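Local coordinates for glycosyl transferases group 1 family protein (Francisella tularensis subsp. tularensis, PDB 5I45) that probably transfers sugars as a group 1 glycosyltransferase, and is represented here by the C-terminal domain of its GT-B fold, at residues A[43-48]-A[74-79]; A[79-84]-A[93-98]; A[107-112]-A[128-133]; A[111-116]-A[179-184]; A[158-161]-A[165-168]. All blocks are in the same frame, centred on the assembly; numbering follows the deposited sequence.

Contact 1 of 5, residues A[43-48]-A[74-79]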
# COMPACT_ATOMS: atom_id res chain seq x y z
N GLY A 43 6.63 -7.89 -6.05
CA GLY A 43 5.65 -7.18 -6.87
C GLY A 43 5.84 -5.69 -6.96
O GLY A 43 4.96 -4.98 -7.44
N THR A 44 7.01 -5.20 -6.57
CA THR A 44 7.23 -3.77 -6.60
C THR A 44 7.10 -3.18 -8.02
O THR A 44 6.64 -2.04 -8.17
CB THR A 44 8.61 -3.39 -6.03
OG1 THR A 44 8.95 -4.24 -4.91
CG2 THR A 44 8.63 -1.91 -5.66
N GLN A 45 7.44 -3.97 -9.04
CA GLN A 45 7.28 -3.51 -10.39
C GLN A 45 5.80 -3.39 -10.80
O GLN A 45 5.44 -2.42 -11.48
CB GLN A 45 8.04 -4.37 -11.37
CG GLN A 45 7.99 -3.79 -12.76
CD GLN A 45 9.09 -4.27 -13.63
OE1 GLN A 45 10.25 -4.30 -13.22
NE2 GLN A 45 8.74 -4.64 -14.86
N GLU A 46 4.96 -4.36 -10.43
CA GLU A 46 3.54 -4.22 -10.76
C GLU A 46 2.95 -3.01 -10.03
O GLU A 46 2.09 -2.31 -10.56
CB GLU A 46 2.78 -5.52 -10.48
CG GLU A 46 3.22 -6.66 -11.37
CD GLU A 46 4.49 -7.35 -10.90
OE1 GLU A 46 4.45 -7.94 -9.82
OE2 GLU A 46 5.52 -7.28 -11.61
N PHE A 47 3.46 -2.74 -8.84
CA PHE A 47 2.99 -1.56 -8.12
C PHE A 47 3.37 -0.27 -8.84
O PHE A 47 2.52 0.60 -9.06
CB PHE A 47 3.57 -1.53 -6.73
CG PHE A 47 3.18 -0.32 -5.92
CD1 PHE A 47 1.96 -0.26 -5.22
CD2 PHE A 47 4.01 0.77 -5.85
CE1 PHE A 47 1.64 0.84 -4.47
CE2 PHE A 47 3.69 1.88 -5.11
CZ PHE A 47 2.50 1.92 -4.41
N ILE A 48 4.64 -0.14 -9.22
CA ILE A 48 5.09 1.06 -9.91
C ILE A 48 4.37 1.23 -11.25
O ILE A 48 3.93 2.35 -11.59
CB ILE A 48 6.63 1.03 -10.09
CG1 ILE A 48 7.31 1.20 -8.69
CG2 ILE A 48 7.10 2.10 -11.07
CD1 ILE A 48 7.10 2.52 -8.02
N LEU A 74 19.65 -3.40 -6.18
CA LEU A 74 19.82 -1.97 -6.44
C LEU A 74 19.57 -1.60 -7.92
O LEU A 74 18.99 -0.56 -8.22
CB LEU A 74 21.21 -1.49 -6.01
CG LEU A 74 21.48 -1.56 -4.50
CD1 LEU A 74 22.95 -1.36 -4.19
CD2 LEU A 74 20.64 -0.55 -3.77
N ASP A 75 19.95 -2.48 -8.83
CA ASP A 75 19.71 -2.25 -10.25
C ASP A 75 18.21 -2.18 -10.55
O ASP A 75 17.76 -1.36 -11.32
CB ASP A 75 20.38 -3.33 -11.11
CG ASP A 75 19.65 -4.66 -11.06
OD1 ASP A 75 19.45 -5.23 -9.93
OD2 ASP A 75 19.27 -5.12 -12.16
N PHE A 76 17.46 -3.07 -9.89
CA PHE A 76 16.00 -3.12 -10.05
C PHE A 76 15.35 -1.84 -9.56
O PHE A 76 14.50 -1.25 -10.22
CB PHE A 76 15.49 -4.37 -9.32
CG PHE A 76 14.00 -4.49 -9.25
CD1 PHE A 76 13.25 -4.68 -10.39
CD2 PHE A 76 13.34 -4.44 -8.03
CE1 PHE A 76 11.87 -4.80 -10.31
CE2 PHE A 76 11.98 -4.56 -7.95
CZ PHE A 76 11.25 -4.74 -9.08
N LYS A 77 15.78 -1.35 -8.41
CA LYS A 77 15.26 -0.10 -7.89
C LYS A 77 15.58 1.06 -8.85
O LYS A 77 14.70 1.88 -9.13
CB LYS A 77 15.80 0.15 -6.49
CG LYS A 77 15.32 1.45 -5.89
CD LYS A 77 15.78 1.58 -4.46
CE LYS A 77 15.45 2.95 -3.89
NZ LYS A 77 16.52 3.92 -4.19
N LYS A 78 16.80 1.09 -9.39
CA LYS A 78 17.16 2.13 -10.36
C LYS A 78 16.25 2.11 -11.60
O LYS A 78 15.84 3.17 -12.12
CB LYS A 78 18.60 1.99 -10.79
CG LYS A 78 19.61 2.63 -9.86
CD LYS A 78 21.06 2.46 -10.32
CE LYS A 78 21.29 2.66 -11.82
NZ LYS A 78 20.99 1.47 -12.70
N GLU A 79 15.93 0.90 -12.08
CA GLU A 79 15.05 0.78 -13.25
C GLU A 79 13.66 1.31 -12.89
O GLU A 79 13.03 1.96 -13.70
CB GLU A 79 14.98 -0.66 -13.76
CG GLU A 79 13.87 -1.02 -14.75
CD GLU A 79 14.02 -0.49 -16.18
OE1 GLU A 79 15.00 0.25 -16.44
OE2 GLU A 79 13.15 -0.82 -17.07

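Contact 2 of 5, residues A[79-84]-A[93-98]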
# COMPACT_ATOMS: atom_id res chain seq x y z
N GLU A 79 15.93 0.90 -12.08
CA GLU A 79 15.05 0.78 -13.25
C GLU A 79 13.66 1.31 -12.89
O GLU A 79 13.03 1.96 -13.70
CB GLU A 79 14.98 -0.66 -13.76
CG GLU A 79 13.87 -1.02 -14.75
CD GLU A 79 14.02 -0.49 -16.18
OE1 GLU A 79 15.00 0.25 -16.44
OE2 GLU A 79 13.15 -0.82 -17.07
N LEU A 80 13.16 0.99 -11.70
CA LEU A 80 11.87 1.53 -11.30
C LEU A 80 11.87 3.07 -11.24
O LEU A 80 10.94 3.72 -11.70
CB LEU A 80 11.45 0.95 -9.96
CG LEU A 80 11.24 -0.56 -9.96
CD1 LEU A 80 10.82 -0.95 -8.55
CD2 LEU A 80 10.26 -1.04 -11.00
N GLU A 81 12.94 3.62 -10.68
CA GLU A 81 13.07 5.10 -10.61
C GLU A 81 13.09 5.71 -12.00
O GLU A 81 12.46 6.75 -12.22
CB GLU A 81 14.30 5.50 -9.81
CG GLU A 81 14.17 5.19 -8.34
CD GLU A 81 15.49 5.20 -7.60
OE1 GLU A 81 16.57 5.07 -8.22
OE2 GLU A 81 15.46 5.30 -6.36
N GLN A 82 13.78 5.06 -12.93
CA GLN A 82 13.78 5.49 -14.33
C GLN A 82 12.41 5.45 -14.95
O GLN A 82 12.05 6.37 -15.70
CB GLN A 82 14.72 4.62 -15.22
CG GLN A 82 14.63 4.85 -16.75
CD GLN A 82 13.50 4.12 -17.49
OE1 GLN A 82 12.89 4.69 -18.42
NE2 GLN A 82 13.20 2.88 -17.10
N LYS A 83 11.66 4.39 -14.72
CA LYS A 83 10.32 4.28 -15.29
C LYS A 83 9.47 5.46 -14.83
O LYS A 83 8.74 6.05 -15.60
CB LYS A 83 9.61 2.97 -14.87
CG LYS A 83 10.10 1.69 -15.49
CD LYS A 83 9.22 0.54 -15.01
CE LYS A 83 9.72 -0.80 -15.50
NZ LYS A 83 9.68 -0.92 -16.97
N VAL A 84 9.55 5.79 -13.55
CA VAL A 84 8.81 6.93 -13.00
C VAL A 84 9.22 8.25 -13.66
O VAL A 84 8.37 9.05 -14.04
CB VAL A 84 9.00 6.99 -11.48
CG1 VAL A 84 8.41 8.27 -10.92
CG2 VAL A 84 8.37 5.78 -10.79
N ILE A 93 5.35 9.63 -7.36
CA ILE A 93 5.80 8.27 -7.03
C ILE A 93 7.15 8.43 -6.37
O ILE A 93 8.11 8.77 -7.03
CB ILE A 93 5.86 7.34 -8.24
CG1 ILE A 93 4.49 7.32 -8.92
CG2 ILE A 93 6.24 5.94 -7.79
CD1 ILE A 93 4.45 6.60 -10.25
N ILE A 94 7.21 8.16 -5.06
CA ILE A 94 8.33 8.51 -4.17
C ILE A 94 8.88 7.29 -3.42
O ILE A 94 8.11 6.56 -2.79
CB ILE A 94 7.85 9.51 -3.06
CG1 ILE A 94 7.10 10.72 -3.66
CG2 ILE A 94 8.96 9.96 -2.14
CD1 ILE A 94 7.95 11.68 -4.43
N PHE A 95 10.18 7.07 -3.48
CA PHE A 95 10.82 5.98 -2.75
C PHE A 95 11.30 6.59 -1.45
O PHE A 95 12.16 7.48 -1.45
CB PHE A 95 12.00 5.46 -3.57
CG PHE A 95 11.57 4.66 -4.75
CD1 PHE A 95 11.22 5.29 -5.95
CD2 PHE A 95 11.50 3.28 -4.68
CE1 PHE A 95 10.80 4.52 -7.04
CE2 PHE A 95 11.10 2.52 -5.76
CZ PHE A 95 10.73 3.15 -6.92
N ILE A 96 10.73 6.13 -0.35
CA ILE A 96 11.07 6.68 0.98
C ILE A 96 12.37 6.08 1.50
O ILE A 96 12.66 4.93 1.27
CB ILE A 96 9.88 6.45 1.94
CG1 ILE A 96 8.64 7.19 1.40
CG2 ILE A 96 10.22 6.86 3.37
CD1 ILE A 96 8.77 8.69 1.31
N GLY A 97 13.17 6.91 2.17
CA GLY A 97 14.44 6.45 2.73
C GLY A 97 14.25 5.62 3.99
O GLY A 97 13.27 5.80 4.72
N PHE A 98 15.19 4.71 4.24
CA PHE A 98 15.14 3.85 5.44
C PHE A 98 15.31 4.65 6.73
O PHE A 98 16.09 5.59 6.78
CB PHE A 98 16.22 2.75 5.36
CG PHE A 98 16.67 2.20 6.71
CD1 PHE A 98 15.88 1.31 7.42
CD2 PHE A 98 17.90 2.58 7.24
CE1 PHE A 98 16.30 0.81 8.65
CE2 PHE A 98 18.33 2.09 8.47
CZ PHE A 98 17.52 1.20 9.17

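Contact 3 of 5, residues A[107-112]-A[128-133]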
# COMPACT_ATOMS: atom_id res chain seq x y z
N SER A 107 3.33 4.60 11.65
CA SER A 107 2.89 5.95 11.31
C SER A 107 2.60 6.07 9.82
O SER A 107 1.77 6.90 9.43
CB SER A 107 3.93 7.03 11.71
OG SER A 107 5.07 6.99 10.92
N TRP A 108 3.32 5.32 8.99
CA TRP A 108 3.04 5.36 7.56
C TRP A 108 1.68 4.78 7.25
O TRP A 108 0.94 5.34 6.48
CB TRP A 108 4.13 4.65 6.72
CG TRP A 108 5.23 5.56 6.36
CD1 TRP A 108 6.48 5.59 6.88
CD2 TRP A 108 5.15 6.64 5.43
NE1 TRP A 108 7.21 6.59 6.29
CE2 TRP A 108 6.42 7.26 5.41
CE3 TRP A 108 4.14 7.14 4.61
CZ2 TRP A 108 6.70 8.36 4.59
CZ3 TRP A 108 4.43 8.23 3.79
CH2 TRP A 108 5.68 8.81 3.79
N TYR A 109 1.33 3.66 7.87
CA TYR A 109 -0.01 3.12 7.64
C TYR A 109 -1.07 4.15 7.98
O TYR A 109 -2.06 4.30 7.26
CB TYR A 109 -0.26 1.84 8.42
CG TYR A 109 0.47 0.64 7.90
CD1 TYR A 109 0.06 0.03 6.73
CD2 TYR A 109 1.55 0.09 8.57
CE1 TYR A 109 0.68 -1.11 6.26
CE2 TYR A 109 2.19 -1.03 8.09
CZ TYR A 109 1.73 -1.62 6.94
OH TYR A 109 2.35 -2.75 6.45
N ARG A 110 -0.83 4.90 9.05
CA ARG A 110 -1.78 5.94 9.49
C ARG A 110 -1.92 7.11 8.53
O ARG A 110 -2.90 7.85 8.59
CB ARG A 110 -1.39 6.45 10.88
CG ARG A 110 -1.81 5.51 11.97
CD ARG A 110 -1.65 6.09 13.36
NE ARG A 110 -0.29 5.99 13.88
CZ ARG A 110 0.23 4.90 14.44
NH1 ARG A 110 -0.48 3.76 14.52
NH2 ARG A 110 1.48 4.94 14.91
N ALA A 111 -0.95 7.28 7.64
CA ALA A 111 -0.96 8.36 6.67
C ALA A 111 -1.55 7.94 5.32
O ALA A 111 -1.80 8.81 4.48
CB ALA A 111 0.45 8.90 6.46
N LEU A 112 -1.77 6.63 5.11
CA LEU A 112 -2.16 6.13 3.79
C LEU A 112 -3.62 5.74 3.66
O LEU A 112 -4.18 5.11 4.55
CB LEU A 112 -1.31 4.88 3.47
CG LEU A 112 0.18 5.15 3.34
CD1 LEU A 112 0.95 3.84 3.37
CD2 LEU A 112 0.52 6.00 2.12
N ALA A 128 -0.93 -6.85 5.07
CA ALA A 128 -2.37 -6.67 4.87
C ALA A 128 -3.08 -6.46 6.21
O ALA A 128 -3.88 -5.54 6.33
CB ALA A 128 -3.01 -7.83 4.14
N LEU A 129 -2.77 -7.29 7.20
CA LEU A 129 -3.39 -7.13 8.51
C LEU A 129 -3.03 -5.80 9.17
O LEU A 129 -3.90 -5.16 9.78
CB LEU A 129 -3.01 -8.28 9.43
CG LEU A 129 -3.51 -9.64 9.01
CD1 LEU A 129 -2.94 -10.68 9.94
CD2 LEU A 129 -5.02 -9.69 8.99
N GLU A 130 -1.78 -5.39 9.05
CA GLU A 130 -1.33 -4.11 9.64
C GLU A 130 -2.09 -2.96 8.97
O GLU A 130 -2.52 -2.01 9.64
CB GLU A 130 0.17 -3.96 9.44
CG GLU A 130 1.03 -4.88 10.31
CD GLU A 130 2.51 -4.95 9.88
OE1 GLU A 130 2.92 -4.28 8.93
OE2 GLU A 130 3.27 -5.72 10.50
N ALA A 131 -2.23 -3.03 7.65
CA ALA A 131 -2.94 -2.00 6.88
C ALA A 131 -4.41 -1.96 7.28
O ALA A 131 -4.97 -0.89 7.50
CB ALA A 131 -2.78 -2.24 5.41
N MSE A 132 -5.05 -3.13 7.36
CA MSE A 132 -6.45 -3.19 7.74
C MSE A 132 -6.69 -2.72 9.15
O MSE A 132 -7.68 -2.04 9.42
CB MSE A 132 -6.95 -4.63 7.54
CG MSE A 132 -6.93 -4.99 6.05
SE MSE A 132 -6.96 -6.93 5.68
CE MSE A 132 -8.93 -7.22 5.80
N ALA A 133 -5.79 -3.05 10.06
CA ALA A 133 -5.89 -2.57 11.45
C ALA A 133 -5.79 -1.05 11.51
O ALA A 133 -6.29 -0.44 12.46
CB ALA A 133 -4.83 -3.24 12.31

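Contact 4 of 5, residues A[111-116]-A[179-184]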
# COMPACT_ATOMS: atom_id res chain seq x y z
N ALA A 111 -0.95 7.28 7.64
CA ALA A 111 -0.96 8.36 6.67
C ALA A 111 -1.55 7.94 5.32
O ALA A 111 -1.80 8.81 4.48
CB ALA A 111 0.45 8.90 6.46
N LEU A 112 -1.77 6.63 5.11
CA LEU A 112 -2.16 6.13 3.79
C LEU A 112 -3.62 5.74 3.66
O LEU A 112 -4.18 5.11 4.55
CB LEU A 112 -1.31 4.88 3.47
CG LEU A 112 0.18 5.15 3.34
CD1 LEU A 112 0.95 3.84 3.37
CD2 LEU A 112 0.52 6.00 2.12
N ASP A 113 -4.25 6.10 2.54
CA ASP A 113 -5.60 5.66 2.25
C ASP A 113 -5.68 4.25 1.71
O ASP A 113 -6.63 3.56 1.97
CB ASP A 113 -6.31 6.61 1.28
CG ASP A 113 -6.92 7.79 1.99
OD1 ASP A 113 -6.20 8.71 2.40
OD2 ASP A 113 -8.16 7.75 2.19
N ILE A 114 -4.67 3.87 0.92
CA ILE A 114 -4.68 2.56 0.24
C ILE A 114 -3.33 1.93 0.43
O ILE A 114 -2.31 2.63 0.32
CB ILE A 114 -4.98 2.73 -1.26
CG1 ILE A 114 -6.31 3.44 -1.49
CG2 ILE A 114 -4.87 1.39 -1.99
CD1 ILE A 114 -6.59 3.86 -2.93
N VAL A 115 -3.30 0.63 0.66
CA VAL A 115 -2.07 -0.16 0.71
C VAL A 115 -2.17 -1.29 -0.28
O VAL A 115 -3.21 -1.96 -0.36
CB VAL A 115 -1.75 -0.67 2.13
CG1 VAL A 115 -0.55 -1.62 2.12
CG2 VAL A 115 -1.45 0.49 3.04
N VAL A 116 -1.09 -1.49 -1.05
CA VAL A 116 -1.00 -2.60 -1.98
C VAL A 116 -0.03 -3.63 -1.47
O VAL A 116 1.07 -3.29 -1.10
CB VAL A 116 -0.59 -2.13 -3.39
CG1 VAL A 116 -0.53 -3.29 -4.35
CG2 VAL A 116 -1.59 -1.09 -3.90
N LYS A 179 -16.69 6.82 -1.06
CA LYS A 179 -17.61 6.17 -0.13
C LYS A 179 -17.37 4.66 -0.11
O LYS A 179 -17.38 4.05 0.92
CB LYS A 179 -19.07 6.52 -0.46
CG LYS A 179 -19.45 7.94 -0.09
CD LYS A 179 -20.87 8.28 -0.51
CE LYS A 179 -20.99 8.90 -1.91
NZ LYS A 179 -20.78 8.02 -3.11
N LEU A 180 -17.13 4.09 -1.27
CA LEU A 180 -16.84 2.66 -1.34
C LEU A 180 -15.51 2.37 -0.65
O LEU A 180 -15.39 1.43 0.11
CB LEU A 180 -16.76 2.19 -2.78
CG LEU A 180 -16.30 0.74 -2.99
CD1 LEU A 180 -17.27 -0.27 -2.39
CD2 LEU A 180 -16.11 0.55 -4.49
N ARG A 181 -14.50 3.21 -0.90
CA ARG A 181 -13.19 3.01 -0.29
C ARG A 181 -13.30 2.98 1.23
O ARG A 181 -12.73 2.12 1.89
CB ARG A 181 -12.18 4.08 -0.74
CG ARG A 181 -10.79 3.86 -0.18
CD ARG A 181 -9.76 4.85 -0.65
NE ARG A 181 -9.86 6.16 -0.05
CZ ARG A 181 -10.27 7.29 -0.63
NH1 ARG A 181 -10.76 7.35 -1.85
NH2 ARG A 181 -10.17 8.41 0.06
N TYR A 182 -14.01 3.95 1.77
CA TYR A 182 -14.14 4.02 3.23
C TYR A 182 -14.90 2.83 3.82
O TYR A 182 -14.54 2.35 4.90
CB TYR A 182 -14.75 5.35 3.69
CG TYR A 182 -13.86 6.57 3.42
CD1 TYR A 182 -12.50 6.55 3.67
CD2 TYR A 182 -14.39 7.74 2.93
CE1 TYR A 182 -11.69 7.65 3.44
CE2 TYR A 182 -13.60 8.86 2.70
CZ TYR A 182 -12.24 8.80 2.95
OH TYR A 182 -11.44 9.92 2.74
N LYS A 183 -15.90 2.33 3.10
CA LYS A 183 -16.62 1.16 3.55
C LYS A 183 -15.77 -0.12 3.52
O LYS A 183 -15.79 -0.89 4.46
CB LYS A 183 -17.90 1.00 2.75
CG LYS A 183 -18.66 -0.28 3.08
CD LYS A 183 -20.14 -0.04 3.15
CE LYS A 183 -20.88 -1.33 2.89
NZ LYS A 183 -19.90 -2.46 2.85
N ILE A 184 -15.03 -0.30 2.43
CA ILE A 184 -14.10 -1.43 2.30
C ILE A 184 -13.09 -1.40 3.44
O ILE A 184 -12.87 -2.39 4.10
CB ILE A 184 -13.37 -1.36 0.94
CG1 ILE A 184 -14.35 -1.67 -0.20
CG2 ILE A 184 -12.14 -2.27 0.90
CD1 ILE A 184 -14.82 -3.08 -0.30
O HOH W 1 -9.01 9.52 4.11

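Contact 5 of 5, residues A[158-161]-A[165-168]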
# COMPACT_ATOMS: atom_id res chain seq x y z
N LEU A 158 -8.75 -8.42 -4.25
CA LEU A 158 -7.79 -9.43 -4.64
C LEU A 158 -7.43 -9.25 -6.11
O LEU A 158 -8.28 -9.00 -6.96
CB LEU A 158 -8.34 -10.83 -4.40
CG LEU A 158 -8.46 -11.18 -2.92
CD1 LEU A 158 -9.24 -12.45 -2.70
CD2 LEU A 158 -7.11 -11.28 -2.25
N VAL A 159 -6.15 -9.38 -6.39
CA VAL A 159 -5.67 -9.34 -7.77
C VAL A 159 -4.78 -10.53 -8.01
O VAL A 159 -4.24 -11.11 -7.09
CB VAL A 159 -4.89 -8.05 -8.09
CG1 VAL A 159 -5.83 -6.86 -7.98
CG2 VAL A 159 -3.67 -7.84 -7.21
N GLU A 160 -4.66 -10.90 -9.28
CA GLU A 160 -3.67 -11.91 -9.62
C GLU A 160 -2.27 -11.34 -9.47
O GLU A 160 -2.06 -10.13 -9.65
CB GLU A 160 -3.86 -12.36 -11.07
CG GLU A 160 -5.18 -13.10 -11.29
CD GLU A 160 -5.27 -14.39 -10.52
OE1 GLU A 160 -4.27 -15.13 -10.41
OE2 GLU A 160 -6.39 -14.69 -10.05
N PRO A 161 -1.29 -12.18 -9.11
CA PRO A 161 0.10 -11.72 -9.14
C PRO A 161 0.53 -11.38 -10.55
O PRO A 161 -0.08 -11.85 -11.55
CB PRO A 161 0.87 -12.93 -8.59
CG PRO A 161 0.00 -14.10 -8.89
CD PRO A 161 -1.41 -13.62 -8.82
N GLN A 165 -2.03 -4.00 -14.45
CA GLN A 165 -3.31 -3.38 -14.82
C GLN A 165 -4.42 -3.75 -13.83
O GLN A 165 -5.29 -2.93 -13.59
CB GLN A 165 -3.72 -3.71 -16.26
CG GLN A 165 -4.82 -2.79 -16.80
CD GLN A 165 -4.43 -1.33 -16.73
OE1 GLN A 165 -3.32 -0.96 -17.12
NE2 GLN A 165 -5.32 -0.50 -16.18
N GLN A 166 -4.41 -4.97 -13.29
CA GLN A 166 -5.44 -5.32 -12.31
C GLN A 166 -5.30 -4.44 -11.05
O GLN A 166 -6.29 -3.99 -10.49
CB GLN A 166 -5.40 -6.80 -11.94
CG GLN A 166 -5.93 -7.70 -13.02
CD GLN A 166 -5.87 -9.15 -12.64
OE1 GLN A 166 -5.94 -9.49 -11.44
NE2 GLN A 166 -5.74 -10.02 -13.63
N ILE A 167 -4.07 -4.19 -10.62
CA ILE A 167 -3.85 -3.28 -9.48
C ILE A 167 -4.36 -1.87 -9.84
O ILE A 167 -5.08 -1.25 -9.06
CB ILE A 167 -2.37 -3.24 -9.07
CG1 ILE A 167 -1.88 -4.61 -8.56
CG2 ILE A 167 -2.17 -2.17 -7.98
CD1 ILE A 167 -0.38 -4.69 -8.38
N ALA A 168 -3.99 -1.38 -11.02
CA ALA A 168 -4.46 -0.06 -11.43
C ALA A 168 -5.96 0.06 -11.44
O ALA A 168 -6.50 1.09 -11.04
CB ALA A 168 -3.89 0.29 -12.80

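Contact 1 of 5, residues A[43-48]-A[74-79]
Phe76 reaches out from helix 74-86 and puts its ring against Thr44 and Gln45, at the start of helix 44-57. It makes all the close contacts of its segment. CG stands anti to the backbone N (chi1 173°), which sends the ring across the gap between the helices.

The apolar touches come at the rim of the ring. Thr44 CB lies near the ring plane, 4.1 Å from Phe76 CE2. Gln45 CB sits 4.0 Å from Phe76 CZ. The backbone makes a plain van der Waals approach as well, with Gln45 N 3.9 Å from Phe76 CZ.

These two helices lie side by side on one face of a parallel, Rossmann-like sheet. They follow its first and second strands, 30-35 and 61-66. Gly43 is the N-cap residue of helix 44-57, so the ring meets that helix in its first turn. Phe76 also touches Ile38 and Lys40 of the loop before helix 44-57.

The polar part is an approach without a hydrogen bond. In the conformer given for Gln45, OE1 lies at the ring edge, 3.4 Å from Phe76 CE1. Amide and ring planes are close to parallel, 19° apart. A second conformer of Gln45 exists, so this oxygen-to-ring approach need not always hold. Gln45 NE2 has a weak hydrogen bond to Glu49 OE2, one turn further along its own helix.

Contact 2 of 5, residues A[79-84]-A[93-98]
The beta-alpha-beta unit made of strand 61-66, helix 74-86 and strand 93-96 is closed here, where Leu80, Glu81 and Val84 pack on Phe95 and Ile93. Helix 79-84 runs roughly antiparallel to strand 93-96, at 153°. Their axes come within 9.6 Å. The strand is the outermost on its side of the sheet within the chain. Its alternate residues Ile93 and Phe95 point toward the helix.

Phe95 packs against the earlier turn of the helix, at Leu80 and Glu81. Leu80 CB approaches its ring obliquely, 3.8 Å from Phe95 CZ. Glu81 uses its aliphatic part, with CG 3.7 Å from Phe95 CE1. The Glu81 chain runs extended beyond CG and carries OE2 over one ring face. The carboxylate stands almost upright on the ring, the two planes 89° apart. Glu81 OE2 forms a salt bridge with Lys77 NZ, one turn back on the same helix.

Val84 and Ile93 meet through their branches. Val84 CG2 lies 3.7 Å from Ile93 CG2. Val84 CG1 rests 3.8 Å from Ile93 CB. Ile48 of helix 44-57 borders the same patch and touches Val84, Ile93 and Phe95.

No hydrogen bond passes between helix and strand. The contact therefore depends on apolar packing, while the charge of Glu81 is probably balanced within the helix by Lys77.

Contact 3 of 5, residues A[107-112]-A[128-133]
Tyr109 lays its ring on the backbone and side chains of Glu130 and Ala131. This joins helix 104-111 to helix 126-133, the two helices on either side in sequence of strand 114-117 in the Rossmann-like sheet.

The first shell is a CH-pi contact. Glu130 CB sits over one ring face, 4.1 Å from the centroid of Tyr109. It is displaced from the centre, 28° off the ring normal. Glu130 C lies over the centre of the Tyr109 ring, 4.2 Å above its plane, so the helix backbone itself covers that face. Ala131 comes in obliquely from the same side of the ring plane, at the CD1-CE1 end of the ring. Its CB is 3.7 Å from Tyr109 CE1, and its CA is 3.6 Å from Tyr109 CD1. The backbones are close here, with the CA atoms of Tyr109 and Ala131 5.9 Å apart.

The next shell belongs to the sheet. Phe35, in strand 30-35, stacks with Tyr109. Val115 of strand 114-117 touches both Tyr109 and Ala131, so the contact is fixed down on the sheet.

With CG of Glu130 swung beside the backbone N (chi1 -72°), the extended chain carries the carboxylate to the phenol end of the tyrosine. The carboxylate is turned steeply to the ring, the planes 77° apart. Glu130 OE1 ends 3.4 Å from Tyr109 CE2 and 3.0 Å from Tyr109 OH.

Contact 4 of 5, residues A[111-116]-A[179-184]
Arg181 starts out straight, with CG anti to the backbone N (chi1 -177°), and then bends at chi3 (74°), which turns its guanidinium to meet Asp113. The aspartate lies at the start of the 114-117 region, in the middle of the parallel sheet. The arginine belongs to helix 178-195.

One carboxylate oxygen takes the whole salt bridge. Arg181 NH2 donates to Asp113 OD2 over 3.0 Å. Arg181 NE adds a weak bond to the same OD2 at 3.2 Å. NH2 reaches OD2 from above the carboxylate plane, 55° out of it. Arg181 NH1 is held by the carbonyl oxygen of Leu174, near the end of helix 164-176.

A water donates to Asp113 OD2 over 2.7 Å. It also bonds Tyr182 OH at 2.8 Å. The arginine's aliphatic part packs on the sheet, with Arg181 CD 3.8 Å from Ile114 CG1. Trp61 of strand 61-66 touches Asp113, Ile114 and Arg181.

Asp113 OD2 thus accepts from NH2, weakly from NE, and from a water. Asp113 and Arg181 are both buried, and their pairing would probably stabilise both charges and tie helix 178-195 to the sheet.

Contact 5 of 5, residues A[158-161]-A[165-168]
The amide of Gln166 turns its oxygen to the backbone of Glu160, while the side chain of Glu160 runs alongside it in the same direction. Glu160 CB lies 3.6 Å from Gln166 OE1. Glu160 CG is 3.9 Å from Gln166 NE2. The two flat ends do not stack, for carboxylate and amide planes are 70° apart. The carboxylate itself leads away from the helix.

The contact closes the short connection from strand 157-158, an outermost strand of the Rossmann-like sheet within this chain, to helix 164-176. On the helix side it uses the first turn, where Gln166 sits. A side chain of the helix thereby reaches back to the loop that precedes it.

The main bond runs from Glu160 N to Gln166 OE1, 2.9 Å long. It is nearly straight at the hydrogen (166°). The donor sits tilted from the carbonyl plane of the amide, by 28°. Gln166 can reach it because its chain is extended beyond CG. Its own backbone N is bonded to Ser163 OG.

Beside the bond, Val159 points toward the helix and packs on it. Its CG1 is 3.8 Å from Gln166 O. The other methyl, CG2, is set between backbone N and carbonyl carbon, which turns it to Ile167. Ile167 also touches Glu46 and Ala50 of helix 44-57. On the loop side, Ile167 CG1 lies 3.9 Å from Val159 CG2.

How the contacts relate
All five contacts join parts of one parallel sheet domain. Contacts 1 and 2 share helix 74-86 and Glu79, with centres 8 Å apart. Ile48 CD1 bridges them, 3.5 Å from Ile93 CG2. Contacts 3 and 4 share Ala111 and Leu112, and their centres are 10 Å apart. Ala131 CB of contact 3 packs on Val115 CB of contact 4 at 3.8 Å. Contacts 1 and 4 lie about 24 Å apart, centre to centre, yet Phe47 CD1 touches Val116 CB at 3.7 Å. Contact 5 meets contact 1 through Ile167 and Glu46, and contact 4 through Ile167 and Val116. None is known to form the active site; the C-terminal domain of GT-B enzymes generally binds the sugar-nucleotide donor.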